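Local coordinates for protein beta sliding clamp (Borrelia burgdorferi, PDB 6DJ8) that probably forms a ring-shaped head-to-tail homodimer around DNA that tethers DNA polymerases and other proteins to it and makes replication processive, at residues K161-L173 and L195-K207. Numbering follows the deposited sequence.
Sequences KKVINRIAFSAHL and LVSTNGHRMSICK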
loop_
_atom_site.group_PDB
_atom_site.type_symbol
_atom_site.label_atom_id
_atom_site.label_comp_id
_atom_site.label_asym_id
_atom_site.label_seq_id
_atom_site.Cartn_x
_atom_site.Cartn_y
_atom_site.Cartn_z
ATOM N N LYS A 161 -5.716 -26.324 2.741
ATOM C CA LYS A 161 -5.522 -24.955 2.262
ATOM C C LYS A 161 -6.334 -24.696 1.000
ATOM O O LYS A 161 -6.965 -23.639 0.859
ATOM C CB LYS A 161 -4.045 -24.693 1.949
ATOM C CG LYS A 161 -3.173 -24.405 3.135
ATOM C CD LYS A 161 -1.788 -23.951 2.692
ATOM C CE LYS A 161 -1.894 -22.786 1.725
ATOM N NZ LYS A 161 -0.828 -21.782 1.977
ATOM N N LYS A 162 -6.320 -25.646 0.062
ATOM C CA LYS A 162 -7.099 -25.461 -1.164
ATOM C C LYS A 162 -8.584 -25.342 -0.849
ATOM O O LYS A 162 -9.274 -24.456 -1.368
ATOM C CB LYS A 162 -6.839 -26.619 -2.128
ATOM C CG LYS A 162 -7.472 -26.443 -3.505
ATOM C CD LYS A 162 -6.826 -27.391 -4.512
ATOM C CE LYS A 162 -7.657 -27.542 -5.778
ATOM N NZ LYS A 162 -6.854 -28.207 -6.850
ATOM N N VAL A 163 -9.088 -26.203 0.034
ATOM C CA VAL A 163 -10.499 -26.139 0.404
ATOM C C VAL A 163 -10.829 -24.801 1.054
ATOM O O VAL A 163 -11.856 -24.179 0.751
ATOM C CB VAL A 163 -10.862 -27.328 1.312
ATOM C CG1 VAL A 163 -12.247 -27.141 1.893
ATOM C CG2 VAL A 163 -10.824 -28.617 0.501
ATOM N N ILE A 164 -9.974 -24.342 1.968
ATOM C CA ILE A 164 -10.200 -23.050 2.612
ATOM C C ILE A 164 -10.244 -21.951 1.562
ATOM O O ILE A 164 -11.130 -21.085 1.573
ATOM C CB ILE A 164 -9.093 -22.780 3.651
ATOM C CG1 ILE A 164 -9.293 -23.644 4.898
ATOM C CG2 ILE A 164 -9.020 -21.282 3.993
ATOM C CD1 ILE A 164 -8.117 -23.570 5.879
ATOM N N ASN A 165 -9.279 -21.975 0.637
ATOM C CA ASN A 165 -9.228 -20.973 -0.424
ATOM C C ASN A 165 -10.509 -20.978 -1.255
ATOM O O ASN A 165 -10.962 -19.921 -1.706
ATOM C CB ASN A 165 -7.988 -21.214 -1.305
ATOM C CG ASN A 165 -7.683 -20.031 -2.230
ATOM O OD1 ASN A 165 -7.664 -18.889 -1.792
ATOM N ND2 ASN A 165 -7.444 -20.310 -3.509
ATOM N N ARG A 166 -11.142 -22.137 -1.421
ATOM C CA ARG A 166 -12.365 -22.200 -2.214
ATOM C C ARG A 166 -13.620 -21.912 -1.404
ATOM O O ARG A 166 -14.665 -21.620 -1.995
ATOM C CB ARG A 166 -12.479 -23.579 -2.878
ATOM C CG ARG A 166 -11.664 -23.611 -4.162
ATOM C CD ARG A 166 -11.073 -24.954 -4.547
ATOM N NE ARG A 166 -10.141 -24.740 -5.647
ATOM C CZ ARG A 166 -10.245 -25.270 -6.859
ATOM N NH1 ARG A 166 -11.212 -26.125 -7.153
ATOM N NH2 ARG A 166 -9.340 -24.966 -7.775
ATOM N N ILE A 167 -13.548 -21.950 -0.073
ATOM C CA ILE A 167 -14.729 -21.848 0.774
ATOM C C ILE A 167 -14.801 -20.507 1.508
ATOM O O ILE A 167 -15.864 -19.878 1.552
ATOM C CB ILE A 167 -14.768 -23.025 1.773
ATOM C CG1 ILE A 167 -15.217 -24.307 1.068
ATOM C CG2 ILE A 167 -15.713 -22.718 2.910
ATOM C CD1 ILE A 167 -16.717 -24.378 0.844
ATOM N N ALA A 168 -13.673 -20.027 2.056
ATOM C CA ALA A 168 -13.731 -18.916 3.009
ATOM C C ALA A 168 -14.364 -17.662 2.404
ATOM O O ALA A 168 -15.202 -17.010 3.044
ATOM C CB ALA A 168 -12.325 -18.599 3.532
ATOM N N PHE A 169 -13.980 -17.302 1.173
ATOM C CA PHE A 169 -14.426 -16.024 0.619
ATOM C C PHE A 169 -15.936 -15.943 0.442
ATOM O O PHE A 169 -16.485 -14.835 0.412
ATOM C CB PHE A 169 -13.721 -15.757 -0.723
ATOM C CG PHE A 169 -14.277 -16.565 -1.879
ATOM C CD1 PHE A 169 -13.759 -17.816 -2.182
ATOM C CD2 PHE A 169 -15.313 -16.057 -2.668
ATOM C CE1 PHE A 169 -14.276 -18.571 -3.268
ATOM C CE2 PHE A 169 -15.814 -16.774 -3.751
ATOM C CZ PHE A 169 -15.305 -18.046 -4.041
ATOM N N SER A 170 -16.633 -17.081 0.331
ATOM C CA SER A 170 -18.076 -17.054 0.109
ATOM C C SER A 170 -18.898 -16.819 1.370
ATOM O O SER A 170 -20.092 -16.499 1.259
ATOM C CB SER A 170 -18.552 -18.378 -0.497
ATOM O OG SER A 170 -18.238 -18.461 -1.862
ATOM N N ALA A 171 -18.334 -17.025 2.559
ATOM C CA ALA A 171 -19.141 -16.855 3.757
ATOM C C ALA A 171 -19.543 -15.396 3.890
ATOM O O ALA A 171 -18.854 -14.495 3.405
ATOM C CB ALA A 171 -18.378 -17.321 5.004
ATOM N N HIS A 172 -20.687 -15.161 4.522
ATOM C CA HIS A 172 -21.072 -13.789 4.795
ATOM C C HIS A 172 -20.001 -13.115 5.658
ATOM O O HIS A 172 -19.396 -13.737 6.539
ATOM C CB HIS A 172 -22.432 -13.745 5.486
ATOM C CG HIS A 172 -23.115 -12.428 5.358
ATOM N ND1 HIS A 172 -22.698 -11.303 6.032
ATOM C CD2 HIS A 172 -24.144 -12.036 4.571
ATOM C CE1 HIS A 172 -23.460 -10.280 5.687
ATOM N NE2 HIS A 172 -24.344 -10.698 4.800
ATOM N N LEU A 173 -19.726 -11.850 5.350
ATOM C CA LEU A 173 -18.645 -11.109 5.987
ATOM C C LEU A 173 -19.028 -10.494 7.335
ATOM O O LEU A 173 -18.140 -10.048 8.063
ATOM C CB LEU A 173 -18.151 -10.034 5.021
ATOM C CG LEU A 173 -17.397 -10.596 3.816
ATOM C CD1 LEU A 173 -17.041 -9.502 2.828
ATOM C CD2 LEU A 173 -16.137 -11.280 4.293
ATOM N N LEU A 195 -18.051 -29.279 2.725
ATOM C CA LEU A 195 -18.041 -27.909 3.222
ATOM C C LEU A 195 -18.882 -27.021 2.315
ATOM O O LEU A 195 -18.812 -27.129 1.087
ATOM C CB LEU A 195 -16.616 -27.359 3.311
ATOM C CG LEU A 195 -15.788 -27.837 4.502
ATOM C CD1 LEU A 195 -15.356 -29.296 4.368
ATOM C CD2 LEU A 195 -14.600 -26.936 4.726
ATOM N N VAL A 196 -19.673 -26.142 2.923
ATOM C CA VAL A 196 -20.527 -25.203 2.195
ATOM C C VAL A 196 -20.364 -23.830 2.830
ATOM O O VAL A 196 -20.269 -23.720 4.057
ATOM C CB VAL A 196 -22.004 -25.639 2.238
ATOM C CG1 VAL A 196 -22.905 -24.590 1.580
ATOM C CG2 VAL A 196 -22.172 -26.998 1.565
ATOM N N SER A 197 -20.332 -22.781 2.007
ATOM C CA SER A 197 -20.402 -21.431 2.542
ATOM C C SER A 197 -21.196 -20.548 1.598
ATOM O O SER A 197 -21.164 -20.733 0.378
ATOM C CB SER A 197 -19.010 -20.818 2.758
ATOM O OG SER A 197 -18.291 -20.786 1.538
ATOM N N THR A 198 -21.873 -19.551 2.166
ATOM C CA THR A 198 -22.656 -18.643 1.343
ATOM C C THR A 198 -22.923 -17.369 2.119
ATOM O O THR A 198 -22.919 -17.355 3.351
ATOM C CB THR A 198 -23.990 -19.270 0.938
ATOM O OG1 THR A 198 -24.708 -18.380 0.069
ATOM C CG2 THR A 198 -24.827 -19.505 2.197
ATOM N N ASN A 199 -23.199 -16.306 1.371
ATOM C CA ASN A 199 -23.663 -15.051 1.939
ATOM C C ASN A 199 -25.094 -14.766 1.525
ATOM O O ASN A 199 -25.551 -13.627 1.638
ATOM C CB ASN A 199 -22.737 -13.897 1.533
ATOM C CG ASN A 199 -22.935 -13.468 0.096
ATOM O OD1 ASN A 199 -23.492 -14.214 -0.730
ATOM N ND2 ASN A 199 -22.509 -12.244 -0.214
ATOM N N GLY A 200 -25.791 -15.771 0.986
ATOM C CA GLY A 200 -27.124 -15.599 0.468
ATOM C C GLY A 200 -27.190 -15.299 -1.012
ATOM O O GLY A 200 -28.251 -15.465 -1.619
ATOM N N HIS A 201 -26.099 -14.848 -1.609
ATOM C CA HIS A 201 -26.093 -14.505 -3.021
ATOM C C HIS A 201 -25.112 -15.314 -3.846
ATOM O O HIS A 201 -25.373 -15.567 -5.030
ATOM C CB HIS A 201 -25.800 -13.009 -3.156
ATOM C CG HIS A 201 -26.843 -12.163 -2.502
ATOM N ND1 HIS A 201 -26.840 -11.896 -1.150
ATOM C CD2 HIS A 201 -27.931 -11.538 -3.008
ATOM C CE1 HIS A 201 -27.891 -11.157 -0.848
ATOM N NE2 HIS A 201 -28.560 -10.913 -1.959
ATOM N N ARG A 202 -24.003 -15.734 -3.250
ATOM C CA ARG A 202 -23.025 -16.590 -3.884
ATOM C C ARG A 202 -22.652 -17.666 -2.873
ATOM O O ARG A 202 -22.755 -17.456 -1.658
ATOM C CB ARG A 202 -21.798 -15.795 -4.374
ATOM C CG ARG A 202 -21.261 -14.712 -3.407
ATOM C CD ARG A 202 -20.218 -15.267 -2.452
ATOM N NE ARG A 202 -19.577 -14.201 -1.651
ATOM C CZ ARG A 202 -18.562 -13.464 -2.088
ATOM N NH1 ARG A 202 -18.082 -13.678 -3.318
ATOM N NH2 ARG A 202 -18.025 -12.511 -1.314
ATOM N N MET A 203 -22.244 -18.829 -3.380
ATOM C CA MET A 203 -22.072 -19.991 -2.527
ATOM C C MET A 203 -20.990 -20.903 -3.086
ATOM O O MET A 203 -20.952 -21.166 -4.292
ATOM C CB MET A 203 -23.397 -20.787 -2.400
ATOM C CG MET A 203 -23.199 -22.195 -1.822
ATOM S SD MET A 203 -24.758 -23.164 -1.735
ATOM C CE MET A 203 -25.670 -22.208 -0.562
ATOM N N SER A 204 -20.137 -21.407 -2.196
ATOM C CA SER A 204 -19.147 -22.427 -2.521
ATOM C C SER A 204 -19.519 -23.765 -1.870
ATOM O O SER A 204 -20.009 -23.806 -0.735
ATOM C CB SER A 204 -17.755 -21.975 -2.081
ATOM O OG SER A 204 -17.232 -20.966 -2.965
ATOM N N ILE A 205 -19.310 -24.850 -2.611
ATOM C CA ILE A 205 -19.526 -26.219 -2.149
ATOM C C ILE A 205 -18.291 -27.037 -2.496
ATOM O O ILE A 205 -17.964 -27.193 -3.680
ATOM C CB ILE A 205 -20.771 -26.852 -2.796
ATOM C CG1 ILE A 205 -22.014 -26.042 -2.444
ATOM C CG2 ILE A 205 -20.926 -28.298 -2.343
ATOM C CD1 ILE A 205 -23.080 -26.116 -3.463
ATOM N N CYS A 206 -17.630 -27.589 -1.481
ATOM C CA CYS A 206 -16.426 -28.398 -1.657
ATOM C C CYS A 206 -16.681 -29.768 -1.051
ATOM O O CYS A 206 -16.831 -29.889 0.169
ATOM C CB CYS A 206 -15.217 -27.780 -0.964
ATOM S SG CYS A 206 -14.551 -26.372 -1.773
ATOM N N LYS A 207 -16.726 -30.787 -1.894
ATOM C CA LYS A 207 -16.813 -32.162 -1.434
ATOM C C LYS A 207 -15.395 -32.697 -1.293
ATOM O O LYS A 207 -14.580 -32.547 -2.210
ATOM C CB LYS A 207 -17.619 -32.999 -2.432
HETATM O O HOH W 1 -19.537 -12.836 1.135
#
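With chi1 of S204 at -75°, OG lies beside its own backbone N, where it donates to R166 O (2.8 Å) nearly in line with the C=O and receives S170 OG at 2.9 Å. S197 is turned differently: chi1 of 59° sets OG between backbone N and carbonyl carbon, and its hydroxyl gives a short 2.6 Å bond to I167 O. That carbonyl also accepts S170 N from the other face of its plane, so S204 and S197 satisfy two successive carbonyls of buried residues. This is how a sliding-clamp domain is built, a helix packed against an antiparallel sheet and running roughly along its strands: the axis of 161-167 passes 8.4 Å from that of 202-207. I167 supplies much of the apolar packing, CD1 resting on L195 CB and CG1 on C206 SG (3.6 Å), while V163 CG1 meets L195 CD2. Farther along the chain, the guanidinium of R202 stands almost perpendicular to the F169 ring, NH1 at the ring edge 3.7 Å from CD2; E353 forms its salt bridge, and a water links NH2 to A171 O. At the hairpin turn, N199 OD1 accepts from both H201 N and R202 N, and G200 binds the peptide ligand through its backbone.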